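Local coordinates for protein BlEst2 (Bacillus licheniformis, PDB 6WPX) that probably hydrolyses ester bonds as a lipase-like alpha/beta hydrolase, captured in a propeptide form in which the C-terminal domain is autoinhibitory, at residues E303-V311 with F381-L389; K335-A343 with F353-N361. One frame throughout, in Å; residues are numbered along the deposited sequence.

Contact 1. Residues E303-V311 with F381-L389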
loop_
_atom_site.group_PDB
_atom_site.type_symbol
_atom_site.label_atom_id
_atom_site.label_comp_id
_atom_site.label_asym_id
_atom_site.label_seq_id
_atom_site.Cartn_x
_atom_site.Cartn_y
_atom_site.Cartn_z
ATOM N N GLU A 303 -22.131 -10.938 9.226
ATOM C CA GLU A 303 -21.996 -9.482 9.239
ATOM C C GLU A 303 -22.993 -8.892 8.277
ATOM O O GLU A 303 -22.957 -9.195 7.081
ATOM C CB GLU A 303 -20.561 -9.021 8.851
ATOM C CG GLU A 303 -19.517 -9.257 9.927
ATOM C CD GLU A 303 -19.628 -8.466 11.222
ATOM O OE1 GLU A 303 -18.866 -8.800 12.159
ATOM O OE2 GLU A 303 -20.483 -7.556 11.325
ATOM N N GLU A 304 -23.887 -8.069 8.794
ATOM C CA GLU A 304 -24.872 -7.405 7.953
ATOM C C GLU A 304 -24.262 -6.132 7.398
ATOM O O GLU A 304 -23.338 -5.580 7.981
ATOM C CB GLU A 304 -26.141 -7.059 8.742
ATOM C CG GLU A 304 -26.993 -8.265 9.087
ATOM C CD GLU A 304 -28.316 -7.920 9.746
ATOM O OE1 GLU A 304 -28.456 -6.803 10.293
ATOM O OE2 GLU A 304 -29.221 -8.780 9.720
ATOM N N PHE A 305 -24.752 -5.688 6.265
ATOM C CA PHE A 305 -24.321 -4.429 5.677
ATOM C C PHE A 305 -25.409 -3.897 4.774
ATOM O O PHE A 305 -26.044 -4.655 4.049
ATOM C CB PHE A 305 -22.950 -4.511 4.968
ATOM C CG PHE A 305 -22.872 -5.328 3.701
ATOM C CD1 PHE A 305 -22.645 -6.701 3.751
ATOM C CD2 PHE A 305 -22.962 -4.719 2.459
ATOM C CE1 PHE A 305 -22.554 -7.459 2.578
ATOM C CE2 PHE A 305 -22.877 -5.475 1.280
ATOM C CZ PHE A 305 -22.656 -6.837 1.346
ATOM N N ALA A 306 -25.615 -2.592 4.834
ATOM C CA ALA A 306 -26.563 -1.867 4.020
ATOM C C ALA A 306 -25.962 -1.619 2.642
ATOM O O ALA A 306 -24.764 -1.329 2.500
ATOM C CB ALA A 306 -26.896 -0.531 4.676
ATOM N N VAL A 307 -26.810 -1.735 1.626
ATOM C CA VAL A 307 -26.465 -1.372 0.257
ATOM C C VAL A 307 -27.558 -0.382 -0.089
ATOM O O VAL A 307 -28.733 -0.751 -0.117
ATOM C CB VAL A 307 -26.397 -2.549 -0.748
ATOM C CG1 VAL A 307 -26.287 -2.030 -2.195
ATOM C CG2 VAL A 307 -25.224 -3.474 -0.425
ATOM N N GLU A 308 -27.182 0.877 -0.300
ATOM C CA GLU A 308 -28.131 1.920 -0.660
ATOM C C GLU A 308 -28.672 1.705 -2.098
ATOM O O GLU A 308 -28.155 0.873 -2.854
ATOM C CB GLU A 308 -27.485 3.315 -0.489
ATOM C CG GLU A 308 -26.397 3.655 -1.495
ATOM C CD GLU A 308 -24.985 3.217 -1.142
ATOM O OE1 GLU A 308 -24.803 2.414 -0.196
ATOM O OE2 GLU A 308 -24.052 3.660 -1.851
ATOM N N LYS A 309 -29.714 2.446 -2.470
ATOM C CA LYS A 309 -30.273 2.402 -3.826
ATOM C C LYS A 309 -29.261 3.043 -4.768
ATOM O O LYS A 309 -28.516 3.926 -4.340
ATOM C CB LYS A 309 -31.612 3.186 -3.895
ATOM C CG LYS A 309 -32.774 2.539 -3.156
ATOM C CD LYS A 309 -34.069 3.318 -3.330
ATOM C CE LYS A 309 -35.071 2.972 -2.256
ATOM N NZ LYS A 309 -36.296 3.808 -2.354
ATOM N N GLY A 310 -29.249 2.615 -6.033
ATOM C CA GLY A 310 -28.391 3.199 -7.058
ATOM C C GLY A 310 -26.936 2.780 -7.071
ATOM O O GLY A 310 -26.099 3.464 -7.672
ATOM N N VAL A 311 -26.618 1.632 -6.452
ATOM C CA VAL A 311 -25.228 1.157 -6.450
ATOM C C VAL A 311 -24.981 0.422 -7.763
ATOM O O VAL A 311 -25.739 -0.483 -8.120
ATOM C CB VAL A 311 -24.881 0.308 -5.184
ATOM C CG1 VAL A 311 -23.467 -0.272 -5.264
ATOM C CG2 VAL A 311 -25.021 1.135 -3.923
ATOM N N PHE A 381 -13.487 -8.072 6.928
ATOM C CA PHE A 381 -14.597 -8.052 5.977
ATOM C C PHE A 381 -14.657 -6.688 5.357
ATOM O O PHE A 381 -14.774 -5.697 6.073
ATOM C CB PHE A 381 -15.926 -8.386 6.704
ATOM C CG PHE A 381 -17.153 -8.168 5.847
ATOM C CD1 PHE A 381 -17.233 -8.705 4.561
ATOM C CD2 PHE A 381 -18.220 -7.415 6.316
ATOM C CE1 PHE A 381 -18.356 -8.486 3.761
ATOM C CE2 PHE A 381 -19.361 -7.214 5.525
ATOM C CZ PHE A 381 -19.426 -7.764 4.255
ATOM N N ILE A 382 -14.568 -6.625 4.014
ATOM C CA ILE A 382 -14.545 -5.340 3.319
ATOM C C ILE A 382 -15.486 -5.365 2.145
ATOM O O ILE A 382 -15.474 -6.301 1.340
ATOM C CB ILE A 382 -13.096 -4.938 2.868
ATOM C CG1 ILE A 382 -12.131 -4.852 4.056
ATOM C CG2 ILE A 382 -13.056 -3.636 2.032
ATOM C CD1 ILE A 382 -10.681 -4.987 3.662
ATOM N N VAL A 383 -16.259 -4.303 2.027
ATOM C CA VAL A 383 -17.152 -4.082 0.896
ATOM C C VAL A 383 -16.714 -2.783 0.230
ATOM O O VAL A 383 -16.544 -1.779 0.919
ATOM C CB VAL A 383 -18.658 -4.032 1.292
ATOM C CG1 VAL A 383 -19.550 -3.818 0.061
ATOM C CG2 VAL A 383 -19.073 -5.303 2.015
ATOM N N THR A 384 -16.550 -2.786 -1.093
ATOM C CA THR A 384 -16.291 -1.525 -1.789
ATOM C C THR A 384 -17.557 -1.235 -2.575
ATOM O O THR A 384 -18.271 -2.166 -2.936
ATOM C CB THR A 384 -15.018 -1.529 -2.667
ATOM O OG1 THR A 384 -15.328 -2.200 -3.883
ATOM C CG2 THR A 384 -13.803 -2.154 -1.965
ATOM N N PHE A 385 -17.851 0.038 -2.808
ATOM C CA PHE A 385 -19.053 0.458 -3.514
ATOM C C PHE A 385 -18.721 1.358 -4.668
ATOM O O PHE A 385 -17.941 2.316 -4.526
ATOM C CB PHE A 385 -19.998 1.246 -2.584
ATOM C CG PHE A 385 -20.434 0.538 -1.319
ATOM C CD1 PHE A 385 -19.581 0.454 -0.217
ATOM C CD2 PHE A 385 -21.712 -0.006 -1.214
ATOM C CE1 PHE A 385 -19.978 -0.204 0.943
ATOM C CE2 PHE A 385 -22.114 -0.667 -0.041
ATOM C CZ PHE A 385 -21.246 -0.745 1.030
ATOM N N ASP A 386 -19.349 1.062 -5.804
ATOM C CA ASP A 386 -19.278 1.924 -6.976
ATOM C C ASP A 386 -20.682 2.592 -6.933
ATOM O O ASP A 386 -21.681 1.998 -7.336
ATOM C CB ASP A 386 -19.048 1.125 -8.270
ATOM C CG ASP A 386 -18.972 2.014 -9.511
ATOM O OD1 ASP A 386 -19.210 3.235 -9.385
ATOM O OD2 ASP A 386 -18.619 1.498 -10.585
ATOM N N SER A 387 -20.752 3.771 -6.330
ATOM C CA SER A 387 -22.036 4.445 -6.093
ATOM C C SER A 387 -21.882 5.968 -6.098
ATOM O O SER A 387 -20.869 6.483 -5.609
ATOM C CB SER A 387 -22.603 3.995 -4.743
ATOM O OG SER A 387 -23.735 4.727 -4.290
ATOM N N PRO A 388 -22.901 6.712 -6.578
ATOM C CA PRO A 388 -22.815 8.185 -6.540
ATOM C C PRO A 388 -22.843 8.744 -5.113
ATOM O O PRO A 388 -22.594 9.920 -4.936
ATOM C CB PRO A 388 -24.065 8.630 -7.323
ATOM C CG PRO A 388 -24.525 7.407 -8.068
ATOM C CD PRO A 388 -24.175 6.268 -7.181
ATOM N N LEU A 389 -23.078 7.866 -4.120
ATOM C CA LEU A 389 -23.175 8.272 -2.689
ATOM C C LEU A 389 -21.835 8.813 -2.175
ATOM O O LEU A 389 -21.851 9.529 -1.211
ATOM C CB LEU A 389 -23.659 7.107 -1.820
ATOM C CG LEU A 389 -23.537 7.351 -0.321
ATOM C CD1 LEU A 389 -24.608 8.303 0.155
ATOM C CD2 LEU A 389 -23.553 6.053 0.462
HETATM O O HOH W 1 -26.440 5.401 -5.029
#
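Phe305 takes the sterically crowded rotamer, CG between its backbone N and carbonyl carbon (chi1 68°), and this drops its ring onto Phe381 and Val383. Glu308 is set the same way (chi1 70°) and bends again at chi2, which brings its carboxylate to Ser387. Valine's beta branch suits the place: Val383 CG2 lies over the centre of the Phe305 ring, 3.8 Å from its centroid, a CH-pi contact, while CG1 lies over the Phe385 ring toward its rim. Phe381 meets the Phe305 ring obliquely, planes 58° apart, with Phe305 CD1 3.4 Å from Phe381 CZ and in the plane of the Phe381 ring. Farther along, Phe385 turns its edge to Ala306 O, which lies 3.7 Å from Phe385 CE2. Strands 300-307 and 377-386 belong to different antiparallel sheets, so these residues fill the interior of a beta sandwich, with no backbone bonding between the two strands. Beyond the strand ends polar groups join the packing, where Val311 CG2 rests against Ser387. Ser387 OG donates to the anti lone pair of Glu308 OE2 at 2.7 Å, while Leu389 N donates to Ser387 OG at 3.2 Å, a capping bond at the turn leading into helix 389-397. Water 1 also donates to Ser387 OG (2.9 Å) and to Lys309 O (2.6 Å). Glu308 OE2 forms a salt bridge with Arg465, which also makes a cation-pi contact with Phe385. A buried carboxylate is thus gripped by a hydroxyl and a guanidinium, which would probably stabilise its negative charge and tie the end of the sandwich to strand 462-473.

Contact 2. Residues K335-A343 with F353-N361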
loop_
_atom_site.group_PDB
_atom_site.type_symbol
_atom_site.label_atom_id
_atom_site.label_comp_id
_atom_site.label_asym_id
_atom_site.label_seq_id
_atom_site.Cartn_x
_atom_site.Cartn_y
_atom_site.Cartn_z
ATOM N N LYS A 335 -31.870 -14.496 -0.853
ATOM C CA LYS A 335 -31.273 -15.289 -1.923
ATOM C C LYS A 335 -29.762 -15.414 -1.707
ATOM O O LYS A 335 -29.070 -14.392 -1.606
ATOM C CB LYS A 335 -31.603 -14.719 -3.310
ATOM C CG LYS A 335 -31.601 -15.778 -4.406
ATOM C CD LYS A 335 -31.785 -15.178 -5.789
ATOM C CE LYS A 335 -30.469 -15.000 -6.498
ATOM N NZ LYS A 335 -30.655 -14.602 -7.920
ATOM N N PRO A 336 -29.237 -16.652 -1.588
ATOM C CA PRO A 336 -27.797 -16.797 -1.365
ATOM C C PRO A 336 -26.967 -16.639 -2.635
ATOM O O PRO A 336 -27.480 -16.689 -3.747
ATOM C CB PRO A 336 -27.672 -18.182 -0.719
ATOM C CG PRO A 336 -28.848 -18.948 -1.243
ATOM C CD PRO A 336 -29.905 -17.969 -1.680
ATOM N N PHE A 337 -25.673 -16.423 -2.431
ATOM C CA PHE A 337 -24.609 -16.253 -3.412
ATOM C C PHE A 337 -23.368 -16.921 -2.785
ATOM O O PHE A 337 -22.963 -16.591 -1.656
ATOM C CB PHE A 337 -24.357 -14.756 -3.663
ATOM C CG PHE A 337 -23.389 -14.433 -4.778
ATOM C CD1 PHE A 337 -22.008 -14.419 -4.551
ATOM C CD2 PHE A 337 -23.850 -14.088 -6.042
ATOM C CE1 PHE A 337 -21.108 -14.116 -5.590
ATOM C CE2 PHE A 337 -22.949 -13.768 -7.073
ATOM C CZ PHE A 337 -21.587 -13.774 -6.836
ATOM N N LYS A 338 -22.817 -17.910 -3.493
ATOM C CA LYS A 338 -21.646 -18.659 -3.039
ATOM C C LYS A 338 -20.536 -18.628 -4.092
ATOM O O LYS A 338 -19.508 -19.280 -3.916
ATOM C CB LYS A 338 -22.028 -20.092 -2.621
ATOM C CG LYS A 338 -22.797 -20.158 -1.303
ATOM C CD LYS A 338 -23.109 -21.585 -0.858
ATOM C CE LYS A 338 -24.449 -22.090 -1.352
ATOM N NZ LYS A 338 -25.592 -21.477 -0.619
ATOM N N ASP A 339 -20.723 -17.819 -5.157
ATOM C CA ASP A 339 -19.775 -17.662 -6.262
ATOM C C ASP A 339 -18.594 -16.723 -5.912
ATOM O O ASP A 339 -18.361 -15.687 -6.557
ATOM C CB ASP A 339 -20.499 -17.234 -7.556
ATOM C CG ASP A 339 -19.720 -17.591 -8.812
ATOM O OD1 ASP A 339 -19.623 -18.802 -9.125
ATOM O OD2 ASP A 339 -19.186 -16.660 -9.473
ATOM N N PHE A 340 -17.869 -17.102 -4.859
ATOM C CA PHE A 340 -16.703 -16.372 -4.387
ATOM C C PHE A 340 -15.454 -17.033 -4.913
ATOM O O PHE A 340 -15.354 -18.267 -4.916
ATOM C CB PHE A 340 -16.658 -16.356 -2.849
ATOM C CG PHE A 340 -17.478 -15.275 -2.192
ATOM C CD1 PHE A 340 -18.830 -15.467 -1.931
ATOM C CD2 PHE A 340 -16.887 -14.082 -1.786
ATOM C CE1 PHE A 340 -19.584 -14.473 -1.302
ATOM C CE2 PHE A 340 -17.641 -13.079 -1.159
ATOM C CZ PHE A 340 -18.984 -13.279 -0.927
ATOM N N SER A 341 -14.492 -16.228 -5.319
ATOM C CA SER A 341 -13.209 -16.750 -5.741
ATOM C C SER A 341 -12.331 -16.734 -4.489
ATOM O O SER A 341 -12.630 -16.001 -3.541
ATOM C CB SER A 341 -12.604 -15.845 -6.802
ATOM O OG SER A 341 -12.387 -14.551 -6.258
ATOM N N ILE A 342 -11.270 -17.528 -4.477
ATOM C CA ILE A 342 -10.304 -17.555 -3.387
ATOM C C ILE A 342 -8.934 -17.165 -3.968
ATOM O O ILE A 342 -8.613 -17.518 -5.107
ATOM C CB ILE A 342 -10.313 -18.917 -2.615
ATOM C CG1 ILE A 342 -9.329 -18.952 -1.424
ATOM C CG2 ILE A 342 -10.077 -20.109 -3.550
ATOM C CD1 ILE A 342 -9.654 -18.119 -0.207
ATOM N N ALA A 343 -8.178 -16.364 -3.225
ATOM C CA ALA A 343 -6.843 -15.962 -3.644
ATOM C C ALA A 343 -5.998 -15.717 -2.410
ATOM O O ALA A 343 -6.539 -15.487 -1.321
ATOM C CB ALA A 343 -6.901 -14.715 -4.514
ATOM N N PHE A 353 -5.503 -15.090 3.156
ATOM C CA PHE A 353 -6.387 -15.468 2.064
ATOM C C PHE A 353 -7.532 -14.501 1.986
ATOM O O PHE A 353 -7.880 -13.866 2.979
ATOM C CB PHE A 353 -6.910 -16.914 2.251
ATOM C CG PHE A 353 -5.779 -17.916 2.250
ATOM C CD1 PHE A 353 -5.127 -18.252 3.430
ATOM C CD2 PHE A 353 -5.303 -18.452 1.059
ATOM C CE1 PHE A 353 -4.050 -19.150 3.424
ATOM C CE2 PHE A 353 -4.227 -19.351 1.057
ATOM C CZ PHE A 353 -3.622 -19.707 2.241
ATOM N N VAL A 354 -8.118 -14.409 0.813
ATOM C CA VAL A 354 -9.262 -13.549 0.571
ATOM C C VAL A 354 -10.247 -14.254 -0.334
ATOM O O VAL A 354 -9.870 -14.810 -1.363
ATOM C CB VAL A 354 -8.895 -12.092 0.101
ATOM C CG1 VAL A 354 -8.203 -12.057 -1.274
ATOM C CG2 VAL A 354 -10.106 -11.160 0.136
ATOM N N HIS A 355 -11.499 -14.264 0.092
ATOM C CA HIS A 355 -12.619 -14.755 -0.694
ATOM C C HIS A 355 -13.251 -13.499 -1.254
ATOM O O HIS A 355 -13.616 -12.599 -0.481
ATOM C CB HIS A 355 -13.640 -15.486 0.179
ATOM C CG HIS A 355 -13.079 -16.616 0.970
ATOM N ND1 HIS A 355 -13.260 -17.925 0.572
ATOM C CD2 HIS A 355 -12.398 -16.600 2.137
ATOM C CE1 HIS A 355 -12.688 -18.668 1.506
ATOM N NE2 HIS A 355 -12.142 -17.915 2.463
ATOM N N SER A 356 -13.359 -13.407 -2.580
ATOM C CA SER A 356 -13.928 -12.216 -3.186
ATOM C C SER A 356 -15.069 -12.491 -4.117
ATOM O O SER A 356 -15.175 -13.570 -4.711
ATOM C CB SER A 356 -12.872 -11.416 -3.936
ATOM O OG SER A 356 -11.823 -11.042 -3.065
ATOM N N ALA A 357 -15.921 -11.470 -4.262
ATOM C CA ALA A 357 -17.054 -11.488 -5.180
ATOM C C ALA A 357 -17.299 -10.065 -5.653
ATOM O O ALA A 357 -16.936 -9.104 -4.972
ATOM C CB ALA A 357 -18.309 -12.041 -4.501
ATOM N N ALA A 358 -17.868 -9.944 -6.841
ATOM C CA ALA A 358 -18.244 -8.673 -7.434
ATOM C C ALA A 358 -19.681 -8.839 -7.917
ATOM O O ALA A 358 -19.995 -9.795 -8.643
ATOM C CB ALA A 358 -17.311 -8.313 -8.583
ATOM N N ILE A 359 -20.573 -7.964 -7.425
ATOM C CA ILE A 359 -21.998 -8.000 -7.746
ATOM C C ILE A 359 -22.376 -6.727 -8.476
ATOM O O ILE A 359 -22.274 -5.630 -7.914
ATOM C CB ILE A 359 -22.906 -8.253 -6.500
ATOM C CG1 ILE A 359 -22.635 -9.614 -5.834
ATOM C CG2 ILE A 359 -24.395 -8.115 -6.832
ATOM C CD1 ILE A 359 -21.678 -9.538 -4.660
ATOM N N LYS A 360 -22.834 -6.883 -9.727
ATOM C CA LYS A 360 -23.290 -5.764 -10.553
ATOM C C LYS A 360 -24.691 -5.406 -10.097
ATOM O O LYS A 360 -25.476 -6.305 -9.759
ATOM C CB LYS A 360 -23.303 -6.162 -12.040
ATOM C CG LYS A 360 -21.936 -6.565 -12.611
ATOM C CD LYS A 360 -22.078 -7.590 -13.772
ATOM C CE LYS A 360 -21.760 -7.034 -15.145
ATOM N NZ LYS A 360 -22.039 -8.019 -16.232
ATOM N N ASN A 361 -25.009 -4.098 -10.081
ATOM C CA ASN A 361 -26.319 -3.556 -9.706
ATOM C C ASN A 361 -26.951 -4.293 -8.522
ATOM O O ASN A 361 -28.019 -4.909 -8.668
ATOM C CB ASN A 361 -27.287 -3.538 -10.906
ATOM C CG ASN A 361 -26.745 -2.835 -12.115
ATOM O OD1 ASN A 361 -26.447 -3.465 -13.118
ATOM N ND2 ASN A 361 -26.483 -1.546 -11.998
#
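Phe340 lays one face of its ring on Ala357, whose CB stands 3.7 Å from the ring centroid and somewhat toward the rim, a CH-pi contact. The edge of the same ring is turned to the backbone, with Ser356 N in its plane. Alanine suits this place because a single methyl lets an aromatic ring settle close to the strand. Phe337 approaches that methyl from another direction, its CE1 3.7 Å from Ala357 CB, and presents a face to Ile359 CG1. Ile342 and His355 lie side by side and point the same way; with CG1 anti to the backbone N (chi1 -178°), Ile342 carries CD1 over the centre of the imidazole, 3.6 Å from its centroid. These two are partners in a beta hairpin, in which strand 341-344 forms the outer edge of a five-stranded antiparallel sheet beside strand 353-360. Ser341 and Ser356 are a hydrogen-bonded pair, Ser341 N reaching Ser356 O at 2.8 Å and Ser356 N reaching Ser341 O at 2.9 Å. Ser341 OG adds a weak bond to Ser356 O. Ala343 and Val354 form the next such pair, and Ile342 with His355 is the non-hydrogen-bonded pair between them. Phe337 belongs to strand 336-337 of the facing sheet, and the chain crosses between the sheets through an inverse gamma turn centred on Asp339. Past that turn Phe340 enters the sandwich, where Ile327, Leu329 and Ile369 also touch it. With an alanine in place of Phe340, the Ala357 methyl is likely to lose its aromatic cover, and a gap to open toward these aliphatic residues. On the opposite face of the hairpin from Ile342 and His355, Ser356 OG is hydrogen-bonded to His317 ND1.

How the contacts relate
Both contacts belong to one beta sandwich. Contact 1 is the more buried, though its turn end is partly exposed, and spans the two sheets, so side chains carry it: aromatic and aliphatic groups inside, then charged groups where the strands end. Contact 2 lies at a sheet edge and is held mainly by backbone bonds within one hairpin; Phe340, His355 and Ile359 reach the facing sheet, to which Phe337 itself belongs. Strands 353-360 and 377-386 share one sheet; strands 300-307 and 336-337 are the outermost of the other. Ile369 touches Phe381 and Phe340, and Trp367 meets Phe305 and Ile359, so both contacts line one interior. The segments themselves merely pack, Val311 O lying 4.1 Å from Asn361 ND2.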